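Local coordinates for protein alpha-1,3-glucanase (Paenibacillus glycanilyticus, PDB 6K0P) that probably hydrolyses alpha-1,3-glucan with a family 87 glycoside hydrolase catalytic domain, in which a beta-rich domain accompanies a long parallel beta-helix, at residues A[472-477]-A[502-507]; A[481-486]-A[511-516]; A[507-512]-A[539-544]. The protein carries 1 engineered substitution. All coordinates share one frame; numbering follows the deposited sequence. Where two conformers were deposited one is given.

Contact 1 of 3, residues A[472-477]-A[502-507]; sequences RAIKNI and MVMQNI
Met502 opens the contact by curling against the chain at Arg472 and Ala473. Its CG lies 3.6 Å from Arg472 O, and a bend at chi3 (-74°), after one at chi2, folds the methyl CE back to 3.7 Å from Ala473 N, so the end of the side chain lies over the peptide joining the two. At Val503 a water takes over: it donates to Val503 O and accepts from Ile474 N, spanning a gap that the backbones do not bridge directly. Met504 brings its CG to 3.8 Å from Ile474 CG2, while its own CA-H points at Ile474 O. Direct parallel pairing then starts, with Gln505 N bonding to Ile474 O at 3.3 Å and Gln505 O receiving Asn476 N at 3.0 Å. Asn506 lies beside Asn476, and its ND2 donates to Asn476 OD1 over 2.9 Å in an almost straight bond (168°). The acceptor sits in the amide plane of Asn506, although the two amides are turned 46° apart; ND2 of Asn476 goes on to Gly428 O. Asn506 O receives Ile477 N. Finally Ile507 lays CD1 against Ile477 CG1, 3.6 Å away, on the face turned to Phe494. Joined this way, neighbouring coils of the beta-helix are held loosely through water around Val503 and by direct hydrogen bonds from Gln505 on, with apolar side chains packing at both ends.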
ATOM      1  N   ARG A 472      -3.518  25.346   5.874  1.00 13.65           N
ATOM      2  CA  ARG A 472      -4.871  25.516   5.372  1.00 13.00           C
ATOM      3  C   ARG A 472      -5.872  24.966   6.386  1.00 13.96           C
ATOM      4  O   ARG A 472      -5.504  24.322   7.373  1.00 13.18           O
ATOM      5  CB  ARG A 472      -5.040  24.829   4.010  1.00 14.43           C
ATOM      6  CG  ARG A 472      -4.077  25.324   2.928  1.00 17.28           C
ATOM      7  CD  ARG A 472      -4.331  26.781   2.556  1.00 18.42           C
ATOM      8  NE  ARG A 472      -3.425  27.214   1.495  1.00 26.02           N
ATOM      9  CZ  ARG A 472      -2.316  27.913   1.705  1.00 28.26           C
ATOM     10  NH1 ARG A 472      -1.976  28.272   2.936  1.00 27.62           N
ATOM     11  NH2 ARG A 472      -1.542  28.261   0.685  1.00 33.10           N
ATOM     12  N   ALA A 473      -7.154  25.223   6.120  1.00 14.33           N
ATOM     13  CA  ALA A 473      -8.213  24.886   7.064  1.00 15.41           C
ATOM     14  C   ALA A 473      -8.197  23.404   7.408  1.00 13.48           C
ATOM     15  O   ALA A 473      -8.072  22.539   6.535  1.00 12.54           O
ATOM     16  CB  ALA A 473      -9.572  25.255   6.469  1.00 15.53           C
ATOM     17  N   ILE A 474      -8.354  23.117   8.697  1.00 11.97           N
ATOM     18  CA  ILE A 474      -8.418  21.759   9.223  1.00 12.30           C
ATOM     19  C   ILE A 474      -9.724  21.642  10.002  1.00 13.19           C
ATOM     20  O   ILE A 474      -9.858  22.196  11.107  1.00 14.58           O
ATOM     21  CB  ILE A 474      -7.174  21.404  10.062  1.00 14.70           C
ATOM     22  CG1 ILE A 474      -7.389  20.117  10.858  1.00 17.63           C
ATOM     23  CG2 ILE A 474      -6.754  22.563  10.981  1.00 14.88           C
ATOM     24  CD1 ILE A 474      -7.357  18.860  10.008  1.00 17.31           C
ATOM     25  N   LYS A 475     -10.702  20.961   9.414  1.00 11.88           N
ATOM     26  CA  LYS A 475     -12.052  20.985   9.960  1.00 12.72           C
ATOM     27  C   LYS A 475     -12.845  19.802   9.433  1.00 11.84           C
ATOM     28  O   LYS A 475     -12.559  19.260   8.360  1.00 12.76           O
ATOM     29  CB  LYS A 475     -12.781  22.298   9.627  1.00 13.58           C
ATOM     30  CG  LYS A 475     -12.770  22.675   8.140  1.00 11.63           C
ATOM     31  CD  LYS A 475     -13.603  23.931   7.893  1.00 12.73           C
ATOM     32  CE  LYS A 475     -13.391  24.488   6.495  1.00 12.99           C
ATOM     33  NZ  LYS A 475     -14.230  25.712   6.252  1.00 14.39           N
ATOM     34  N   ASN A 476     -13.862  19.414  10.205  1.00 11.34           N
ATOM     35  CA  ASN A 476     -14.851  18.433   9.768  1.00 11.22           C
ATOM     36  C   ASN A 476     -14.199  17.081   9.477  1.00 12.02           C
ATOM     37  O   ASN A 476     -14.210  16.581   8.354  1.00 12.08           O
ATOM     38  CB  ASN A 476     -15.657  18.972   8.581  1.00 12.47           C
ATOM     39  CG  ASN A 476     -16.405  20.233   8.942  1.00 12.35           C
ATOM     40  OD1 ASN A 476     -17.115  20.260   9.946  1.00 12.73           O
ATOM     41  ND2 ASN A 476     -16.215  21.297   8.165  1.00 12.68           N
ATOM     42  N   ILE A 477     -13.621  16.509  10.533  1.00 11.46           N
ATOM     43  CA  ILE A 477     -12.932  15.223  10.500  1.00 12.12           C
ATOM     44  C   ILE A 477     -13.621  14.328  11.512  1.00 11.61           C
ATOM     45  O   ILE A 477     -13.701  14.680  12.694  1.00 11.94           O
ATOM     46  CB  ILE A 477     -11.450  15.374  10.880  1.00 12.80           C
ATOM     47  CG1 ILE A 477     -10.752  16.412   9.994  1.00 13.16           C
ATOM     48  CG2 ILE A 477     -10.750  14.010  10.864  1.00 12.94           C
ATOM     49  CD1 ILE A 477     -10.691  16.052   8.536  1.00 14.14           C
ATOM     50  N   MET A 502      -3.697  27.101  12.625  1.00 12.37           N
ATOM     51  CA  MET A 502      -5.069  26.932  12.173  1.00 12.31           C
ATOM     52  C   MET A 502      -5.902  26.244  13.249  1.00 12.88           C
ATOM     53  O   MET A 502      -5.505  25.215  13.800  1.00 15.62           O
ATOM     54  CB  MET A 502      -5.097  26.126  10.876  1.00 13.63           C
ATOM     55  CG  MET A 502      -4.223  26.714   9.764  1.00 14.13           C
ATOM     56  SD  MET A 502      -4.687  28.394   9.269  1.00 17.83           S
ATOM     57  CE  MET A 502      -6.183  28.059   8.351  1.00 18.60           C
ATOM     58  N   VAL A 503      -7.057  26.821  13.561  1.00 12.81           N
ATOM     59  CA  VAL A 503      -7.906  26.298  14.629  1.00 12.82           C
ATOM     60  C   VAL A 503      -8.653  25.069  14.114  1.00 13.25           C
ATOM     61  O   VAL A 503      -9.515  25.180  13.237  1.00 13.54           O
ATOM     62  CB  VAL A 503      -8.872  27.366  15.155  1.00 13.20           C
ATOM     63  CG1 VAL A 503      -9.835  26.759  16.161  1.00 13.44           C
ATOM     64  CG2 VAL A 503      -8.090  28.509  15.795  1.00 15.87           C
ATOM     65  N   MET A 504      -8.328  23.897  14.661  1.00 10.85           N
ATOM     66  CA  MET A 504      -9.046  22.670  14.310  1.00 12.11           C
ATOM     67  C   MET A 504     -10.477  22.742  14.831  1.00 14.17           C
ATOM     68  O   MET A 504     -10.694  22.967  16.023  1.00 12.79           O
ATOM     69  CB  MET A 504      -8.367  21.467  14.964  1.00 14.45           C
ATOM     70  CG  MET A 504      -6.926  21.246  14.574  1.00 15.21           C
ATOM     71  SD  MET A 504      -6.404  19.612  15.125  1.00 14.54           S
ATOM     72  CE  MET A 504      -4.666  19.688  14.673  1.00 16.87           C
ATOM     73  N   GLN A 505     -11.458  22.502  13.954  1.00 11.75           N
ATOM     74  CA  GLN A 505     -12.865  22.529  14.339  1.00 10.59           C
ATOM     75  C   GLN A 505     -13.560  21.259  13.871  1.00 12.50           C
ATOM     76  O   GLN A 505     -13.221  20.695  12.825  1.00 11.95           O
ATOM     77  CB  GLN A 505     -13.574  23.769  13.781  1.00 11.30           C
ATOM     78  CG  GLN A 505     -13.008  25.061  14.359  1.00 12.37           C
ATOM     79  CD  GLN A 505     -13.813  26.290  13.976  1.00 14.29           C
ATOM     80  OE1 GLN A 505     -14.252  26.425  12.840  1.00 16.69           O
ATOM     81  NE2 GLN A 505     -14.015  27.191  14.927  1.00 13.43           N
ATOM     82  N   ASN A 506     -14.549  20.821  14.651  1.00 11.77           N
ATOM     83  CA  ASN A 506     -15.317  19.606  14.348  1.00 11.58           C
ATOM     84  C   ASN A 506     -14.407  18.410  14.070  1.00 12.84           C
ATOM     85  O   ASN A 506     -14.515  17.751  13.032  1.00 11.67           O
ATOM     86  CB  ASN A 506     -16.296  19.817  13.192  1.00 11.84           C
ATOM     87  CG  ASN A 506     -17.386  20.808  13.524  1.00 12.05           C
ATOM     88  OD1 ASN A 506     -17.629  21.112  14.694  1.00 11.81           O
ATOM     89  ND2 ASN A 506     -18.060  21.306  12.492  1.00 12.85           N
ATOM     90  N   ILE A 507     -13.495  18.150  14.999  1.00 11.83           N
ATOM     91  CA  ILE A 507     -12.639  16.965  14.975  1.00 11.02           C
ATOM     92  C   ILE A 507     -13.179  16.030  16.043  1.00 11.60           C
ATOM     93  O   ILE A 507     -13.106  16.343  17.236  1.00 12.25           O
ATOM     94  CB  ILE A 507     -11.174  17.314  15.266  1.00 11.05           C
ATOM     95  CG1 ILE A 507     -10.721  18.552  14.482  1.00 10.80           C
ATOM     96  CG2 ILE A 507     -10.268  16.092  15.029  1.00 14.12           C
ATOM     97  CD1 ILE A 507     -10.727  18.376  12.969  1.00 13.46           C
TER
HETATM   98  O   HOH W   1      -8.844  25.434  10.408  1.00 21.95           O

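Contact 2 of 3, residues A[481-486]-A[511-516]; sequences NVDINN and NVNINN
Asn481 and Asn511 meet amide to amide at equivalent corners of successive coils in a parallel beta-helix, where like residues on adjacent turns often bond to each other. Beyond these corners strands 482-485 and 512-515 run parallel in exact register, their axes 4.8 Å apart at the closest. Their backbone bonds alternate: Val482 N and Ile484 N donate to Asn511 O and Asn513 O, and Asn513 N and Asn515 N answer to Val482 O and Ile484 O. Asn486 N adds a last bond, to Asn515 O.

Side-chain amides form a second set of bonds on the Asp483 and Asn485 face. Asn513 ND2 donates a hydrogen bond to Asp483 OD1 at 2.9 Å, with the amide and carboxylate only 3° from coplanar, and Asn515 ND2 repeats this toward Asn485 OD1 at 2.9 Å. In both pairs CG lies anti to the carbonyl carbon (chi1 near -60°), which keeps the groups side by side. The corner bond, Asn511 ND2 to Asn481 OD1, is longer at 3.2 Å; Asn481 ND2 also bonds to Asp435, and Asn511 OD1 accepts from Asn543. The carboxylate of Asp483 has a further partner in Arg13, and Asn515 OD1 passes the row on to Asn547.

Apolar contact occupies the opposite, buried face. Val512 CG2 reaches Val482 CB at 3.9 Å, and Ile514 CG1 lies 4.2 Å from Ile484 CD1; Leu492 packs against both isoleucines.

Outside, one water ties consecutive polar pairs together, donating to Asp483 OD1 at 3.2 Å and accepting from Asn515 ND2 at 3.0 Å.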
ATOM      1  N   ASN A 481     -14.875   4.033  14.939  1.00 12.24           N
ATOM      2  CA  ASN A 481     -14.834   2.573  14.822  1.00 12.58           C
ATOM      3  C   ASN A 481     -13.452   2.082  14.383  1.00 14.05           C
ATOM      4  O   ASN A 481     -13.289   1.403  13.369  1.00 12.75           O
ATOM      5  CB  ASN A 481     -15.956   2.070  13.906  1.00 12.02           C
ATOM      6  CG  ASN A 481     -17.314   2.550  14.367  1.00 14.77           C
ATOM      7  OD1 ASN A 481     -17.671   2.375  15.527  1.00 15.91           O
ATOM      8  ND2 ASN A 481     -18.066   3.186  13.473  1.00 15.20           N
ATOM      9  N   VAL A 482     -12.446   2.433  15.177  1.00 12.82           N
ATOM     10  CA  VAL A 482     -11.055   2.160  14.833  1.00 13.63           C
ATOM     11  C   VAL A 482     -10.405   1.356  15.946  1.00 14.46           C
ATOM     12  O   VAL A 482     -10.518   1.708  17.125  1.00 14.13           O
ATOM     13  CB  VAL A 482     -10.263   3.454  14.579  1.00 13.77           C
ATOM     14  CG1 VAL A 482      -8.800   3.113  14.238  1.00 13.15           C
ATOM     15  CG2 VAL A 482     -10.885   4.251  13.461  1.00 15.25           C
ATOM     16  N   ASP A 483      -9.701   0.299  15.569  1.00 12.42           N
ATOM     17  CA  ASP A 483      -8.861  -0.448  16.492  1.00 12.62           C
ATOM     18  C   ASP A 483      -7.408  -0.228  16.100  1.00 13.03           C
ATOM     19  O   ASP A 483      -7.018  -0.509  14.959  1.00 13.28           O
ATOM     20  CB  ASP A 483      -9.216  -1.930  16.468  1.00 14.06           C
ATOM     21  CG  ASP A 483     -10.600  -2.183  17.000  1.00 20.83           C
ATOM     22  OD1 ASP A 483     -10.891  -1.701  18.109  1.00 20.52           O
ATOM     23  OD2 ASP A 483     -11.410  -2.822  16.301  1.00 25.78           O
ATOM     24  N   ILE A 484      -6.615   0.270  17.041  1.00 11.42           N
ATOM     25  CA  ILE A 484      -5.205   0.576  16.817  1.00 11.39           C
ATOM     26  C   ILE A 484      -4.411  -0.361  17.716  1.00 12.78           C
ATOM     27  O   ILE A 484      -4.443  -0.234  18.950  1.00 12.24           O
ATOM     28  CB  ILE A 484      -4.887   2.046  17.111  1.00 10.98           C
ATOM     29  CG1 ILE A 484      -5.598   2.939  16.088  1.00 13.25           C
ATOM     30  CG2 ILE A 484      -3.387   2.283  17.086  1.00 12.62           C
ATOM     31  CD1 ILE A 484      -5.605   4.420  16.446  1.00 12.21           C
ATOM     32  N   ASN A 485      -3.721  -1.317  17.110  1.00 12.39           N
ATOM     33  CA  ASN A 485      -3.040  -2.368  17.855  1.00 13.12           C
ATOM     34  C   ASN A 485      -1.539  -2.180  17.743  1.00 13.14           C
ATOM     35  O   ASN A 485      -1.006  -2.112  16.631  1.00 13.39           O
ATOM     36  CB  ASN A 485      -3.435  -3.739  17.311  1.00 13.07           C
ATOM     37  CG  ASN A 485      -4.910  -4.004  17.459  1.00 17.40           C
ATOM     38  OD1 ASN A 485      -5.463  -3.884  18.555  1.00 17.67           O
ATOM     39  ND2 ASN A 485      -5.563  -4.345  16.356  1.00 14.64           N
ATOM     40  N   ASN A 486      -0.869  -2.101  18.892  1.00 12.38           N
ATOM     41  CA  ASN A 486       0.584  -2.047  18.962  0.60 12.63           C
ATOM     42  C   ASN A 486       1.183  -0.993  18.028  1.00 12.59           C
ATOM     43  O   ASN A 486       2.109  -1.286  17.264  1.00 12.76           O
ATOM     44  CB  ASN A 486       1.163  -3.425  18.662  0.60 12.20           C
ATOM     45  CG  ASN A 486       2.637  -3.547  19.010  0.60 16.62           C
ATOM     46  OD1 ASN A 486       3.180  -2.754  19.781  0.60 18.88           O
ATOM     47  ND2 ASN A 486       3.295  -4.550  18.433  0.60 20.32           N
ATOM     48  N   ASN A 511     -15.561   5.557  19.391  1.00 14.20           N
ATOM     49  CA  ASN A 511     -15.440   4.095  19.366  1.00 12.83           C
ATOM     50  C   ASN A 511     -14.066   3.667  18.839  1.00 13.73           C
ATOM     51  O   ASN A 511     -13.938   3.056  17.776  1.00 13.92           O
ATOM     52  CB  ASN A 511     -16.545   3.433  18.531  1.00 14.06           C
ATOM     53  CG  ASN A 511     -17.932   3.802  18.997  1.00 18.62           C
ATOM     54  OD1 ASN A 511     -18.160   4.026  20.182  1.00 21.71           O
ATOM     55  ND2 ASN A 511     -18.874   3.852  18.061  1.00 22.57           N
ATOM     56  N   VAL A 512     -13.041   4.010  19.609  1.00 13.17           N
ATOM     57  CA  VAL A 512     -11.659   3.749  19.225  1.00 13.86           C
ATOM     58  C   VAL A 512     -10.975   3.025  20.373  1.00 14.29           C
ATOM     59  O   VAL A 512     -11.107   3.431  21.532  1.00 15.68           O
ATOM     60  CB  VAL A 512     -10.916   5.046  18.856  1.00 13.37           C
ATOM     61  CG1 VAL A 512      -9.431   4.779  18.641  1.00 13.79           C
ATOM     62  CG2 VAL A 512     -11.532   5.655  17.603  1.00 13.56           C
ATOM     63  N   ASN A 513     -10.254   1.953  20.052  1.00 13.22           N
ATOM     64  CA  ASN A 513      -9.439   1.224  21.013  1.00 15.00           C
ATOM     65  C   ASN A 513      -7.977   1.376  20.620  1.00 13.35           C
ATOM     66  O   ASN A 513      -7.618   1.146  19.458  1.00 13.85           O
ATOM     67  CB  ASN A 513      -9.828  -0.255  21.035  1.00 14.17           C
ATOM     68  CG  ASN A 513     -11.247  -0.461  21.491  1.00 18.12           C
ATOM     69  OD1 ASN A 513     -11.635   0.010  22.559  1.00 17.73           O
ATOM     70  ND2 ASN A 513     -12.042  -1.139  20.673  1.00 19.98           N
ATOM     71  N   ILE A 514      -7.148   1.788  21.571  1.00 14.07           N
ATOM     72  CA  ILE A 514      -5.718   1.970  21.353  1.00 11.80           C
ATOM     73  C   ILE A 514      -5.000   1.020  22.300  1.00 13.93           C
ATOM     74  O   ILE A 514      -4.983   1.243  23.518  1.00 14.14           O
ATOM     75  CB  ILE A 514      -5.283   3.421  21.591  1.00 12.14           C
ATOM     76  CG1 ILE A 514      -6.018   4.365  20.624  1.00 13.49           C
ATOM     77  CG2 ILE A 514      -3.768   3.549  21.438  1.00 14.82           C
ATOM     78  CD1 ILE A 514      -6.074   5.819  21.095  1.00 14.41           C
ATOM     79  N   ASN A 515      -4.404  -0.035  21.752  1.00 13.36           N
ATOM     80  CA  ASN A 515      -3.913  -1.156  22.549  1.00 13.67           C
ATOM     81  C   ASN A 515      -2.395  -1.209  22.520  1.00 14.51           C
ATOM     82  O   ASN A 515      -1.791  -1.275  21.445  1.00 14.39           O
ATOM     83  CB  ASN A 515      -4.489  -2.467  22.018  1.00 14.00           C
ATOM     84  CG  ASN A 515      -5.996  -2.489  22.069  1.00 19.90           C
ATOM     85  OD1 ASN A 515      -6.598  -2.177  23.099  1.00 22.14           O
ATOM     86  ND2 ASN A 515      -6.622  -2.829  20.945  1.00 18.60           N
ATOM     87  N   ASN A 516      -1.783  -1.176  23.704  1.00 14.41           N
ATOM     88  CA  ASN A 516      -0.340  -1.312  23.877  1.00 14.37           C
ATOM     89  C   ASN A 516       0.496  -0.316  23.074  1.00 15.81           C
ATOM     90  O   ASN A 516       1.504  -0.715  22.480  1.00 16.37           O
ATOM     91  CB  ASN A 516       0.102  -2.740  23.532  1.00 17.46           C
ATOM     92  CG  ASN A 516      -0.781  -3.795  24.165  1.00 19.33           C
ATOM     93  OD1 ASN A 516      -0.970  -3.808  25.381  1.00 22.61           O
ATOM     94  ND2 ASN A 516      -1.341  -4.674  23.344  1.00 23.23           N
TER
HETATM   95  O   HOH W   2     -13.277   0.206  17.824  1.00 23.28           O
HETATM   96  O   HOH W   3      -9.520  -3.573  20.378  1.00 26.29           O

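Contact 3 of 3, residues A[507-512]-A[539-544]; sequences IRVENV and ASFTNV
Val509 meets Phe541 and Val544 inside the beta-helix and, followed atom by atom, shows how one branched side chain can serve two neighbours on the next coil. Val509 CB stands 3.6 Å from Ser540 O and 3.9 Å from Phe541 CD2. From there CG2 continues beside the same ring, to 4.0 Å from Phe541 CE2, the two side chains pointing the same way. The other branch, CG1, touches Val544 CG2, which lies beyond the corner, at 3.7 Å, and there the side chains cross at about a right angle. Leu492 of strand 490-496 packs against both Val509 and Phe541, and Trp573 meets the phenylalanine ring edge-to-face. At the other end of the contact, Ile507 CG2 lies 4.1 Å from Ala539 CB.

The backbones beneath pair in parallel register. Ser540 N and Thr542 N bond to Ile507 O and Val509 O, while Val509 N and Asn511 N bond back to Ser540 O and Thr542 O; past the corner Val512 N reaches Asn543 O. On the polar face a water donates to Val509 O at 3.0 Å and lies 2.7 Å from Thr542 OG1.

At the corner Asn543 ND2 donates to Asn511 OD1 over 2.9 Å. The CG of Asn543 lies anti to its own nitrogen (chi1 -164°), unlike that of Asn511, and the two amide planes stand 78° apart. The acceptor is nevertheless in the amide plane of Asn543, whereas the donor approaches OD1 tilted 32° from the carbonyl plane of Asn511. Asn511 thus donates one hydrogen bond through ND2, to Asn481 OD1, and accepts another at OD1. The result is a relay of amide bonds through three successive coils, backed on the inside by an apolar core.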
ATOM      1  N   ILE A 507     -13.495  18.150  14.999  1.00 11.83           N
ATOM      2  CA  ILE A 507     -12.639  16.965  14.975  1.00 11.02           C
ATOM      3  C   ILE A 507     -13.179  16.030  16.043  1.00 11.60           C
ATOM      4  O   ILE A 507     -13.106  16.343  17.236  1.00 12.25           O
ATOM      5  CB  ILE A 507     -11.174  17.314  15.266  1.00 11.05           C
ATOM      6  CG1 ILE A 507     -10.721  18.552  14.482  1.00 10.80           C
ATOM      7  CG2 ILE A 507     -10.268  16.092  15.029  1.00 14.12           C
ATOM      8  CD1 ILE A 507     -10.727  18.376  12.969  1.00 13.46           C
ATOM      9  N   ARG A 508     -13.728  14.888  15.638  1.00 13.28           N
ATOM     10  CA  ARG A 508     -14.381  13.991  16.580  1.00 12.03           C
ATOM     11  C   ARG A 508     -13.860  12.576  16.401  1.00 14.21           C
ATOM     12  O   ARG A 508     -13.626  12.132  15.272  1.00 13.39           O
ATOM     13  CB  ARG A 508     -15.895  13.990  16.391  1.00 12.97           C
ATOM     14  CG  ARG A 508     -16.529  15.371  16.501  1.00 14.59           C
ATOM     15  CD  ARG A 508     -16.657  16.007  15.130  1.00 13.76           C
ATOM     16  NE  ARG A 508     -17.718  15.367  14.361  1.00 14.81           N
ATOM     17  CZ  ARG A 508     -17.805  15.387  13.035  1.00 13.26           C
ATOM     18  NH1 ARG A 508     -16.884  16.010  12.310  1.00 13.62           N
ATOM     19  NH2 ARG A 508     -18.824  14.781  12.439  1.00 14.99           N
ATOM     20  N   VAL A 509     -13.695  11.883  17.526  1.00 12.43           N
ATOM     21  CA  VAL A 509     -13.162  10.524  17.588  1.00 10.26           C
ATOM     22  C   VAL A 509     -14.158   9.698  18.390  1.00 12.46           C
ATOM     23  O   VAL A 509     -14.495  10.071  19.519  1.00 13.66           O
ATOM     24  CB  VAL A 509     -11.781  10.512  18.266  1.00 11.52           C
ATOM     25  CG1 VAL A 509     -11.166   9.126  18.235  1.00 13.15           C
ATOM     26  CG2 VAL A 509     -10.839  11.538  17.608  1.00 12.33           C
ATOM     27  N   GLU A 510     -14.638   8.588  17.817  1.00 12.55           N
ATOM     28  CA  GLU A 510     -15.702   7.802  18.444  1.00 14.58           C
ATOM     29  C   GLU A 510     -15.419   6.312  18.300  1.00 14.58           C
ATOM     30  O   GLU A 510     -15.121   5.842  17.198  1.00 14.21           O
ATOM     31  CB  GLU A 510     -17.054   8.097  17.778  1.00 15.92           C
ATOM     32  CG  GLU A 510     -17.437   9.570  17.712  1.00 20.06           C
ATOM     33  CD  GLU A 510     -18.706   9.814  16.906  1.00 27.24           C
ATOM     34  OE1 GLU A 510     -19.151   8.894  16.178  1.00 24.93           O
ATOM     35  OE2 GLU A 510     -19.253  10.937  16.995  1.00 34.75           O
ATOM     36  N   ASN A 511     -15.561   5.557  19.391  1.00 14.20           N
ATOM     37  CA  ASN A 511     -15.440   4.095  19.366  1.00 12.83           C
ATOM     38  C   ASN A 511     -14.066   3.667  18.839  1.00 13.73           C
ATOM     39  O   ASN A 511     -13.938   3.056  17.776  1.00 13.92           O
ATOM     40  CB  ASN A 511     -16.545   3.433  18.531  1.00 14.06           C
ATOM     41  CG  ASN A 511     -17.932   3.802  18.997  1.00 18.62           C
ATOM     42  OD1 ASN A 511     -18.160   4.026  20.182  1.00 21.71           O
ATOM     43  ND2 ASN A 511     -18.874   3.852  18.061  1.00 22.57           N
ATOM     44  N   VAL A 512     -13.041   4.010  19.609  1.00 13.17           N
ATOM     45  CA  VAL A 512     -11.659   3.749  19.225  1.00 13.86           C
ATOM     46  C   VAL A 512     -10.975   3.025  20.373  1.00 14.29           C
ATOM     47  O   VAL A 512     -11.107   3.431  21.532  1.00 15.68           O
ATOM     48  CB  VAL A 512     -10.916   5.046  18.856  1.00 13.37           C
ATOM     49  CG1 VAL A 512      -9.431   4.779  18.641  1.00 13.79           C
ATOM     50  CG2 VAL A 512     -11.532   5.655  17.603  1.00 13.56           C
ATOM     51  N   ALA A 539     -10.581  18.623  20.063  1.00 12.01           N
ATOM     52  CA  ALA A 539     -11.155  17.395  19.531  1.00 14.00           C
ATOM     53  C   ALA A 539     -12.022  16.754  20.599  1.00 13.07           C
ATOM     54  O   ALA A 539     -11.746  16.884  21.795  1.00 13.38           O
ATOM     55  CB  ALA A 539     -10.068  16.402  19.083  1.00 13.38           C
ATOM     56  N   SER A 540     -13.063  16.057  20.157  1.00 11.50           N
ATOM     57  CA  SER A 540     -13.975  15.347  21.043  0.76 12.43           C
ATOM     58  C   SER A 540     -13.699  13.852  20.984  1.00 13.28           C
ATOM     59  O   SER A 540     -13.357  13.312  19.927  1.00 13.69           O
ATOM     60  CB  SER A 540     -15.424  15.603  20.637  0.76 17.37           C
ATOM     61  OG  SER A 540     -15.729  16.984  20.704  0.76 18.37           O
ATOM     62  N   PHE A 541     -13.863  13.189  22.128  1.00 12.15           N
ATOM     63  CA  PHE A 541     -13.584  11.765  22.278  1.00 13.32           C
ATOM     64  C   PHE A 541     -14.770  11.099  22.952  1.00 15.20           C
ATOM     65  O   PHE A 541     -15.164  11.496  24.052  1.00 14.20           O
ATOM     66  CB  PHE A 541     -12.310  11.549  23.100  1.00 13.55           C
ATOM     67  CG  PHE A 541     -11.097  12.195  22.494  1.00 11.25           C
ATOM     68  CD1 PHE A 541     -10.868  13.556  22.648  1.00 12.77           C
ATOM     69  CD2 PHE A 541     -10.208  11.454  21.727  1.00 12.60           C
ATOM     70  CE1 PHE A 541      -9.766  14.166  22.074  1.00 13.91           C
ATOM     71  CE2 PHE A 541      -9.101  12.049  21.154  1.00 13.52           C
ATOM     72  CZ  PHE A 541      -8.877  13.410  21.319  1.00 14.52           C
ATOM     73  N   THR A 542     -15.338  10.096  22.291  1.00 12.19           N
ATOM     74  CA  THR A 542     -16.439   9.309  22.831  1.00 14.06           C
ATOM     75  C   THR A 542     -16.039   7.847  22.731  1.00 16.15           C
ATOM     76  O   THR A 542     -15.718   7.368  21.640  1.00 15.33           O
ATOM     77  CB  THR A 542     -17.710   9.549  22.017  1.00 15.31           C
ATOM     78  OG1 THR A 542     -17.988  10.951  21.962  1.00 15.46           O
ATOM     79  CG2 THR A 542     -18.896   8.816  22.640  1.00 17.63           C
ATOM     80  N   ASN A 543     -16.060   7.139  23.858  1.00 15.33           N
ATOM     81  CA  ASN A 543     -15.769   5.707  23.872  1.00 14.17           C
ATOM     82  C   ASN A 543     -14.391   5.412  23.278  1.00 14.96           C
ATOM     83  O   ASN A 543     -14.224   4.515  22.445  1.00 14.17           O
ATOM     84  CB  ASN A 543     -16.867   4.901  23.171  1.00 15.21           C
ATOM     85  CG  ASN A 543     -16.799   3.427  23.502  1.00 27.75           C
ATOM     86  OD1 ASN A 543     -16.347   3.046  24.582  1.00 28.12           O
ATOM     87  ND2 ASN A 543     -17.235   2.587  22.569  1.00 24.69           N
ATOM     88  N   VAL A 544     -13.396   6.180  23.712  1.00 13.06           N
ATOM     89  CA  VAL A 544     -12.011   5.976  23.298  1.00 13.90           C
ATOM     90  C   VAL A 544     -11.280   5.342  24.476  1.00 14.92           C
ATOM     91  O   VAL A 544     -11.139   5.955  25.542  1.00 14.44           O
ATOM     92  CB  VAL A 544     -11.352   7.282  22.836  1.00 13.74           C
ATOM     93  CG1 VAL A 544      -9.879   7.041  22.494  1.00 14.05           C
ATOM     94  CG2 VAL A 544     -12.096   7.854  21.619  1.00 12.93           C
TER
HETATM   95  O   HOH W   4     -16.496  12.250  20.094  1.00 17.50           O

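From the N terminus, contact 1 closes the loop that leaves 472-477, turns the corner at 481 and passes through 481-486, when the chain returns at 502-507. Contact 2 closes a second, overlapping loop, from 481-486 to 511-516, so the two cross, their segments alternating, about 23 Å apart between centres. Contact 3 then opens on 507-512, sharing Ile507 with contact 1 and Asn511 and Val512 with contact 2, and closes the following coil at 539-544. None nests within another. Contacts 1 and 2 join the same two coils on different faces of the beta-helix, and contact 3 adds the next, toward the C terminus.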